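Local coordinates for protein endo-beta-mannanase (Rhizomucor miehei, PDB 4QP0) that probably hydrolyses internal beta-1,4-mannosidic linkages at random in mannans, galactomannans and glucomannans, acting as a secreted family 5 glycoside hydrolase, at residues T106-W111 / D130-N135; G116-V121 / G182-S187. All coordinates share one frame; numbering follows the deposited sequence.

Interaction 1. Residues T106-W111 / D130-N135; sequences TLNNNW and DDFYTN
Asn108 and Phe132 reach for each other from opposite directions, and the amide nitrogen of the one arrives at the far end of the ring of the other. Asn108 ND2 lies 3.1 Å from Phe132 CZ and is farther from Phe132 CE2. The amide stands almost upright against the ring, their planes 79° apart, and ND2 comes in obliquely. The other end of the amide turns back on its own chain: Asn108 OD1 accepts the backbone N-H of Asn109 at 2.8 Å. This bond helps fix the rotation of the amide, with the donor only slightly tilted from the carbonyl plane. Phe132 holds CG anti to its backbone N (chi1 -167°), which brings the CZ end of the ring up to Asn108.

Residues 106-111 leave the end of strand 102-106 in the TIM barrel of this family 5 enzyme, while 130-135 belong to the turn between helices 116-124 and 136-151. Thus the loop that follows one barrel strand is packed against a later part of the same strand-to-strand connection.

The second pair meets differently. Asn110 and Tyr133 cross at about a right angle, yet the amide and the phenol ring are nearly coplanar, 6° apart. Asn110 OD1 and Tyr133 OH are 3.3 Å from each other, but their hydrogen bonds go elsewhere: OD1 to His129 NE2 and Arg177 N, the hydroxyl to Arg177 O. Asn110 ND2 bonds to Val179 O and also sits 3.3 Å above the plane of the Trp111 ring, offset toward its rim.

Interaction 2. Residues G116-V121 / G182-S187; sequences GMDYYV and GDFPAS. With SO4 (sulfate ion), chain B.
Helix 116-124 belongs to the excursion that follows strand 102-106 of the TIM barrel, and here one side of its first turns meets the long loop that leads from strand 167-171 to helix 192-209. Phe184 is the loop's main contribution. Its side chain slides past those of Asp118 and Val121 in opposite directions, and the two helix residues, three apart in sequence and so on the same side of the helix, touch different atoms of its ring. Phe184 CD2 is 4.1 Å from Asp118 CG, whereas Phe184 CD1 is 4.0 Å from Val121 CG1. Both approaches are oblique to the ring, and the carboxylate of Asp118 is inclined to it by 55°. Val121 CG1 is the branch anti to the backbone N (chi1 -176°), and this methyl makes the apolar contact.

The acid of Asp118 is buried but unevenly served. Its OD1 is hydrogen-bonded to His129 ND1, from the loop beyond the helix; its OD2 is covered by the contact and has no partner in the model. Asp183, itself exposed, brings another acid to the neighbourhood, with its OD1 5.1 Å from Asp118 OD2. That like charge would tend to favour protonation of Asp118, whereas the bond from His129 would tend to stabilise the carboxylate.

Tyr119 leaves the helix away from this loop, CG anti to its backbone N (chi1 -165°), and carries its hydroxyl to a sulfate ion, probably from the crystallisation liquor. Ser61 OG also bonds the ion, and Trp69 N bonds the tyrosine hydroxyl. Sulfate O4 lies in the plane of the Tyr119 ring at its edge, where Tyr119 OH donates to it at 2.8 Å.

From the N terminus, residues 106-111 leave barrel strand 102-106 and the chain soon enters helix 116-124, which supplies the first half of interaction 2. Interaction 1 then closes a loop of 18 residues when 130-135 come back ahead of helix 136-151. Only after barrel strand 167-171 does 182-187 return to the helix, closing a larger loop of 60 residues. The two loops therefore cross, since their segments alternate along the chain. They also touch directly: Asn109 O and Met117 N probably bond at 2.8 Å within the first excursion, while Asp130 OD2 and Ser187 N, also 2.8 Å apart, probably join it to the one after the adjacent parallel strand 167-171.

Interaction 1. Residues T106-W111 / D130-N135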
ATOM      1  N   THR A 106       5.106   1.533   0.592  1.00 27.21           N
ATOM      2  CA  THR A 106       4.850   0.346   1.406  1.00 27.39           C
ATOM      3  C   THR A 106       6.198  -0.260   1.791  1.00 27.10           C
ATOM      4  O   THR A 106       7.059  -0.469   0.938  1.00 27.47           O
ATOM      5  CB  THR A 106       3.963  -0.663   0.645  1.00 27.46           C
ATOM      6  OG1 THR A 106       2.799   0.010   0.139  1.00 28.20           O
ATOM      7  CG2 THR A 106       3.513  -1.802   1.550  1.00 26.72           C
ATOM      8  N   LEU A 107       6.389  -0.531   3.078  1.00 27.49           N
ATOM      9  CA  LEU A 107       7.736  -0.815   3.592  1.00 27.62           C
ATOM     10  C   LEU A 107       8.123  -2.290   3.694  1.00 29.81           C
ATOM     11  O   LEU A 107       9.275  -2.621   4.002  1.00 31.29           O
ATOM     12  CB  LEU A 107       7.939  -0.119   4.939  1.00 27.16           C
ATOM     13  CG  LEU A 107       8.067   1.405   4.904  1.00 25.78           C
ATOM     14  CD1 LEU A 107       7.828   1.986   6.284  1.00 26.29           C
ATOM     15  CD2 LEU A 107       9.419   1.850   4.357  1.00 25.75           C
ATOM     16  N   ASN A 108       7.160  -3.167   3.435  1.00 31.21           N
ATOM     17  CA  ASN A 108       7.346  -4.611   3.535  1.00 32.48           C
ATOM     18  C   ASN A 108       6.188  -5.285   2.804  1.00 34.00           C
ATOM     19  O   ASN A 108       5.267  -4.603   2.338  1.00 33.78           O
ATOM     20  CB  ASN A 108       7.385  -5.042   5.006  1.00 32.57           C
ATOM     21  CG  ASN A 108       8.263  -6.256   5.247  1.00 33.20           C
ATOM     22  OD1 ASN A 108       8.395  -7.132   4.390  1.00 34.71           O
ATOM     23  ND2 ASN A 108       8.864  -6.319   6.434  1.00 32.34           N
ATOM     24  N   ASN A 109       6.239  -6.611   2.691  1.00 34.68           N
ATOM     25  CA  ASN A 109       5.209  -7.378   1.989  1.00 34.45           C
ATOM     26  C   ASN A 109       4.901  -8.674   2.733  1.00 34.94           C
ATOM     27  O   ASN A 109       5.817  -9.324   3.251  1.00 35.16           O
ATOM     28  CB  ASN A 109       5.679  -7.694   0.564  1.00 33.93           C
ATOM     29  CG  ASN A 109       4.573  -8.246  -0.317  1.00 34.31           C
ATOM     30  OD1 ASN A 109       3.394  -8.130  -0.002  1.00 35.50           O
ATOM     31  ND2 ASN A 109       4.956  -8.851  -1.435  1.00 34.31           N
ATOM     32  N   ASN A 110       3.623  -9.045   2.790  1.00 34.30           N
ATOM     33  CA  ASN A 110       3.214 -10.331   3.370  1.00 34.77           C
ATOM     34  C   ASN A 110       3.706 -11.515   2.520  1.00 35.55           C
ATOM     35  O   ASN A 110       4.256 -12.491   3.053  1.00 34.69           O
ATOM     36  CB  ASN A 110       1.690 -10.389   3.539  1.00 33.66           C
ATOM     37  CG  ASN A 110       1.230 -11.559   4.400  1.00 34.13           C
ATOM     38  OD1 ASN A 110       1.571 -11.659   5.583  1.00 34.32           O
ATOM     39  ND2 ASN A 110       0.431 -12.442   3.811  1.00 33.03           N
ATOM     40  N   TRP A 111       3.529 -11.388   1.202  1.00 34.22           N
ATOM     41  CA  TRP A 111       3.857 -12.425   0.219  1.00 34.95           C
ATOM     42  C   TRP A 111       5.318 -12.450  -0.171  1.00 35.71           C
ATOM     43  O   TRP A 111       6.096 -11.574   0.223  1.00 35.41           O
ATOM     44  CB  TRP A 111       2.960 -12.265  -1.025  1.00 36.47           C
ATOM     45  CG  TRP A 111       1.526 -11.951  -0.672  1.00 36.59           C
ATOM     46  CD1 TRP A 111       0.827 -10.784  -0.940  1.00 37.05           C
ATOM     47  CD2 TRP A 111       0.578 -12.794   0.087  1.00 38.17           C
ATOM     48  NE1 TRP A 111      -0.446 -10.847  -0.438  1.00 37.85           N
ATOM     49  CE2 TRP A 111      -0.661 -12.019   0.192  1.00 37.53           C
ATOM     50  CE3 TRP A 111       0.634 -14.064   0.668  1.00 38.19           C
ATOM     51  CZ2 TRP A 111      -1.785 -12.512   0.843  1.00 37.96           C
ATOM     52  CZ3 TRP A 111      -0.507 -14.548   1.325  1.00 38.50           C
ATOM     53  CH2 TRP A 111      -1.689 -13.789   1.409  1.00 38.52           C
ATOM     54  N   ASP A 130       4.365 -15.904  10.918  1.00 45.33           N
ATOM     55  CA  ASP A 130       4.017 -14.958  11.965  1.00 45.94           C
ATOM     56  C   ASP A 130       5.102 -14.797  13.037  1.00 44.90           C
ATOM     57  O   ASP A 130       4.887 -14.083  14.023  1.00 45.16           O
ATOM     58  CB  ASP A 130       2.697 -15.368  12.614  1.00 47.64           C
ATOM     59  CG  ASP A 130       2.805 -16.684  13.364  1.00 49.65           C
ATOM     60  OD1 ASP A 130       2.706 -16.668  14.613  1.00 52.37           O
ATOM     61  OD2 ASP A 130       3.008 -17.729  12.704  1.00 48.40           O
ATOM     62  N   ASP A 131       6.249 -15.456  12.856  1.00 43.34           N
ATOM     63  CA  ASP A 131       7.431 -15.190  13.692  1.00 42.21           C
ATOM     64  C   ASP A 131       7.808 -13.719  13.576  1.00 42.23           C
ATOM     65  O   ASP A 131       8.265 -13.102  14.549  1.00 41.73           O
ATOM     66  CB  ASP A 131       8.633 -16.048  13.276  1.00 42.72           C
ATOM     67  CG  ASP A 131       8.631 -17.432  13.911  1.00 42.01           C
ATOM     68  OD1 ASP A 131       8.023 -17.606  14.987  1.00 42.11           O
ATOM     69  OD2 ASP A 131       9.265 -18.344  13.337  1.00 40.82           O
ATOM     70  N   PHE A 132       7.591 -13.167  12.378  1.00 40.67           N
ATOM     71  CA  PHE A 132       7.851 -11.760  12.074  1.00 40.27           C
ATOM     72  C   PHE A 132       7.058 -10.795  12.964  1.00 39.75           C
ATOM     73  O   PHE A 132       7.486  -9.661  13.193  1.00 39.39           O
ATOM     74  CB  PHE A 132       7.555 -11.481  10.595  1.00 40.88           C
ATOM     75  CG  PHE A 132       8.067 -10.156  10.112  1.00 39.73           C
ATOM     76  CD1 PHE A 132       9.431  -9.908  10.037  1.00 40.58           C
ATOM     77  CD2 PHE A 132       7.187  -9.161   9.725  1.00 40.97           C
ATOM     78  CE1 PHE A 132       9.907  -8.686   9.595  1.00 40.90           C
ATOM     79  CE2 PHE A 132       7.656  -7.937   9.271  1.00 41.37           C
ATOM     80  CZ  PHE A 132       9.018  -7.697   9.213  1.00 41.10           C
ATOM     81  N   TYR A 133       5.920 -11.265  13.471  1.00 39.11           N
ATOM     82  CA  TYR A 133       5.034 -10.458  14.311  1.00 38.86           C
ATOM     83  C   TYR A 133       5.404 -10.460  15.793  1.00 39.64           C
ATOM     84  O   TYR A 133       4.951  -9.591  16.542  1.00 38.56           O
ATOM     85  CB  TYR A 133       3.575 -10.903  14.135  1.00 38.69           C
ATOM     86  CG  TYR A 133       3.070 -10.844  12.701  1.00 39.43           C
ATOM     87  CD1 TYR A 133       3.523  -9.869  11.814  1.00 38.25           C
ATOM     88  CD2 TYR A 133       2.122 -11.752  12.241  1.00 39.35           C
ATOM     89  CE1 TYR A 133       3.060  -9.813  10.510  1.00 39.09           C
ATOM     90  CE2 TYR A 133       1.654 -11.703  10.938  1.00 39.09           C
ATOM     91  CZ  TYR A 133       2.126 -10.731  10.078  1.00 38.86           C
ATOM     92  OH  TYR A 133       1.660 -10.669   8.781  1.00 39.56           O
ATOM     93  N   THR A 134       6.231 -11.422  16.212  1.00 40.77           N
ATOM     94  CA  THR A 134       6.604 -11.560  17.634  1.00 41.31           C
ATOM     95  C   THR A 134       8.109 -11.467  17.930  1.00 43.08           C
ATOM     96  O   THR A 134       8.521 -10.834  18.910  1.00 45.11           O
ATOM     97  CB  THR A 134       6.024 -12.847  18.267  1.00 40.11           C
ATOM     98  OG1 THR A 134       6.084 -13.930  17.326  1.00 40.05           O
ATOM     99  CG2 THR A 134       4.584 -12.623  18.686  1.00 39.39           C
ATOM    100  N   ASN A 135       8.911 -12.099  17.075  1.00 44.96           N
ATOM    101  CA  ASN A 135      10.357 -12.229  17.253  1.00 44.90           C
ATOM    102  C   ASN A 135      11.072 -10.889  17.403  1.00 45.14           C
ATOM    103  O   ASN A 135      11.113 -10.106  16.456  1.00 44.46           O
ATOM    104  CB  ASN A 135      10.938 -13.008  16.068  1.00 45.89           C
ATOM    105  CG  ASN A 135      12.350 -13.489  16.319  1.00 49.60           C
ATOM    106  OD1 ASN A 135      12.579 -14.396  17.121  1.00 51.14           O
ATOM    107  ND2 ASN A 135      13.307 -12.894  15.620  1.00 48.69           N
TER

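Interaction 2. Residues G116-V121 / G182-S187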
ATOM      1  N   GLY A 116       9.751  -9.842   0.830  1.00 39.74           N
ATOM      2  CA  GLY A 116       8.783  -9.573   1.893  1.00 40.07           C
ATOM      3  C   GLY A 116       9.199 -10.106   3.257  1.00 40.57           C
ATOM      4  O   GLY A 116      10.387 -10.219   3.548  1.00 41.98           O
ATOM      5  N   MET A 117       8.213 -10.450   4.085  1.00 40.31           N
ATOM      6  CA  MET A 117       8.456 -10.891   5.464  1.00 40.47           C
ATOM      7  C   MET A 117       9.218 -12.201   5.535  1.00 41.78           C
ATOM      8  O   MET A 117      10.038 -12.394   6.429  1.00 42.08           O
ATOM      9  CB  MET A 117       7.142 -11.085   6.218  1.00 38.69           C
ATOM     10  CG  MET A 117       6.290  -9.848   6.392  1.00 37.89           C
ATOM     11  SD  MET A 117       4.674 -10.323   7.025  1.00 37.61           S
ATOM     12  CE  MET A 117       3.855  -8.733   7.010  1.00 35.51           C
ATOM     13  N   ASP A 118       8.918 -13.107   4.609  1.00 43.37           N
ATOM     14  CA  ASP A 118       9.479 -14.462   4.631  1.00 45.03           C
ATOM     15  C   ASP A 118      11.016 -14.471   4.512  1.00 43.94           C
ATOM     16  O   ASP A 118      11.680 -15.386   5.015  1.00 43.14           O
ATOM     17  CB  ASP A 118       8.823 -15.346   3.546  1.00 47.03           C
ATOM     18  CG  ASP A 118       7.417 -15.850   3.940  1.00 47.55           C
ATOM     19  OD1 ASP A 118       6.952 -15.580   5.075  1.00 49.24           O
ATOM     20  OD2 ASP A 118       6.778 -16.532   3.105  1.00 45.05           O
ATOM     21  N   TYR A 119      11.567 -13.445   3.863  1.00 42.12           N
ATOM     22  CA  TYR A 119      13.018 -13.288   3.742  1.00 41.01           C
ATOM     23  C   TYR A 119      13.663 -13.088   5.116  1.00 40.74           C
ATOM     24  O   TYR A 119      14.710 -13.671   5.413  1.00 40.36           O
ATOM     25  CB  TYR A 119      13.358 -12.114   2.822  1.00 41.88           C
ATOM     26  CG  TYR A 119      14.799 -12.099   2.346  1.00 42.40           C
ATOM     27  CD1 TYR A 119      15.137 -12.554   1.067  1.00 42.07           C
ATOM     28  CD2 TYR A 119      15.824 -11.631   3.171  1.00 41.89           C
ATOM     29  CE1 TYR A 119      16.455 -12.541   0.631  1.00 41.70           C
ATOM     30  CE2 TYR A 119      17.142 -11.617   2.740  1.00 41.81           C
ATOM     31  CZ  TYR A 119      17.450 -12.069   1.474  1.00 41.27           C
ATOM     32  OH  TYR A 119      18.756 -12.050   1.057  1.00 42.64           O
ATOM     33  N   TYR A 120      13.028 -12.254   5.940  1.00 39.28           N
ATOM     34  CA  TYR A 120      13.440 -12.032   7.315  1.00 38.83           C
ATOM     35  C   TYR A 120      13.405 -13.345   8.100  1.00 40.62           C
ATOM     36  O   TYR A 120      14.361 -13.692   8.790  1.00 41.78           O
ATOM     37  CB  TYR A 120      12.500 -11.042   8.004  1.00 36.20           C
ATOM     38  CG  TYR A 120      12.577  -9.592   7.571  1.00 34.15           C
ATOM     39  CD1 TYR A 120      13.310  -8.661   8.314  1.00 32.90           C
ATOM     40  CD2 TYR A 120      11.862  -9.134   6.455  1.00 33.02           C
ATOM     41  CE1 TYR A 120      13.355  -7.325   7.944  1.00 31.91           C
ATOM     42  CE2 TYR A 120      11.897  -7.800   6.079  1.00 31.39           C
ATOM     43  CZ  TYR A 120      12.642  -6.898   6.822  1.00 32.20           C
ATOM     44  OH  TYR A 120      12.674  -5.575   6.447  1.00 31.29           O
ATOM     45  N   VAL A 121      12.292 -14.066   7.976  1.00 41.91           N
ATOM     46  CA  VAL A 121      12.046 -15.282   8.750  1.00 43.03           C
ATOM     47  C   VAL A 121      13.041 -16.399   8.417  1.00 43.41           C
ATOM     48  O   VAL A 121      13.559 -17.061   9.321  1.00 44.83           O
ATOM     49  CB  VAL A 121      10.588 -15.774   8.587  1.00 42.92           C
ATOM     50  CG1 VAL A 121      10.316 -16.975   9.483  1.00 43.39           C
ATOM     51  CG2 VAL A 121       9.611 -14.655   8.917  1.00 42.66           C
ATOM     52  N   GLY A 182       3.436 -19.520   1.331  1.00 57.63           N
ATOM     53  CA  GLY A 182       3.457 -20.976   1.446  1.00 59.46           C
ATOM     54  C   GLY A 182       4.780 -21.568   1.893  1.00 61.32           C
ATOM     55  O   GLY A 182       4.812 -22.678   2.425  1.00 63.59           O
ATOM     56  N   ASP A 183       5.869 -20.831   1.679  1.00 60.50           N
ATOM     57  CA  ASP A 183       7.208 -21.285   2.072  1.00 62.08           C
ATOM     58  C   ASP A 183       7.351 -21.389   3.596  1.00 60.58           C
ATOM     59  O   ASP A 183       8.153 -22.180   4.097  1.00 60.18           O
ATOM     60  CB  ASP A 183       8.300 -20.375   1.481  1.00 63.30           C
ATOM     61  CG  ASP A 183       8.287 -20.342  -0.051  1.00 66.23           C
ATOM     62  OD1 ASP A 183       7.255 -19.950  -0.648  1.00 66.83           O
ATOM     63  OD2 ASP A 183       9.321 -20.689  -0.661  1.00 65.14           O
ATOM     64  N   PHE A 184       6.572 -20.585   4.319  1.00 58.19           N
ATOM     65  CA  PHE A 184       6.547 -20.615   5.779  1.00 57.77           C
ATOM     66  C   PHE A 184       5.109 -20.580   6.290  1.00 59.06           C
ATOM     67  O   PHE A 184       4.334 -19.704   5.895  1.00 59.71           O
ATOM     68  CB  PHE A 184       7.357 -19.451   6.354  1.00 58.35           C
ATOM     69  CG  PHE A 184       8.840 -19.600   6.168  1.00 58.19           C
ATOM     70  CD1 PHE A 184       9.627 -20.142   7.179  1.00 55.31           C
ATOM     71  CD2 PHE A 184       9.450 -19.215   4.974  1.00 56.43           C
ATOM     72  CE1 PHE A 184      10.992 -20.294   7.010  1.00 55.09           C
ATOM     73  CE2 PHE A 184      10.815 -19.371   4.797  1.00 56.43           C
ATOM     74  CZ  PHE A 184      11.587 -19.908   5.819  1.00 56.64           C
ATOM     75  N   PRO A 185       4.747 -21.541   7.165  1.00 58.19           N
ATOM     76  CA  PRO A 185       3.381 -21.685   7.682  1.00 56.75           C
ATOM     77  C   PRO A 185       3.088 -20.789   8.889  1.00 54.63           C
ATOM     78  O   PRO A 185       3.991 -20.122   9.396  1.00 52.40           O
ATOM     79  CB  PRO A 185       3.321 -23.161   8.087  1.00 58.25           C
ATOM     80  CG  PRO A 185       4.725 -23.493   8.477  1.00 57.85           C
ATOM     81  CD  PRO A 185       5.638 -22.609   7.663  1.00 58.11           C
ATOM     82  N   ALA A 186       1.833 -20.787   9.337  1.00 53.00           N
ATOM     83  CA  ALA A 186       1.398 -19.968  10.472  1.00 53.57           C
ATOM     84  C   ALA A 186       1.297 -20.775  11.760  1.00 52.19           C
ATOM     85  O   ALA A 186       0.879 -21.930  11.739  1.00 52.82           O
ATOM     86  CB  ALA A 186       0.062 -19.311  10.160  1.00 54.68           C
ATOM     87  N   SER A 187       1.678 -20.158  12.877  1.00 53.40           N
ATOM     88  CA  SER A 187       1.573 -20.778  14.204  1.00 53.46           C
ATOM     89  C   SER A 187       0.141 -20.791  14.689  1.00 52.91           C
ATOM     90  O   SER A 187      -0.688 -20.019  14.214  1.00 51.26           O
ATOM     91  CB  SER A 187       2.388 -19.996  15.236  1.00 52.02           C
ATOM     92  OG  SER A 187       3.769 -20.136  15.017  1.00 57.54           O
TER
HETATM   93  S   SO4 B 401      19.225 -14.288  -1.702  1.00 51.29           S
HETATM   94  O1  SO4 B 401      19.099 -14.920  -0.371  1.00 51.80           O
HETATM   95  O2  SO4 B 401      20.258 -14.988  -2.501  1.00 50.76           O
HETATM   96  O3  SO4 B 401      17.926 -14.366  -2.415  1.00 52.48           O
HETATM   97  O4  SO4 B 401      19.613 -12.865  -1.513  1.00 51.71           O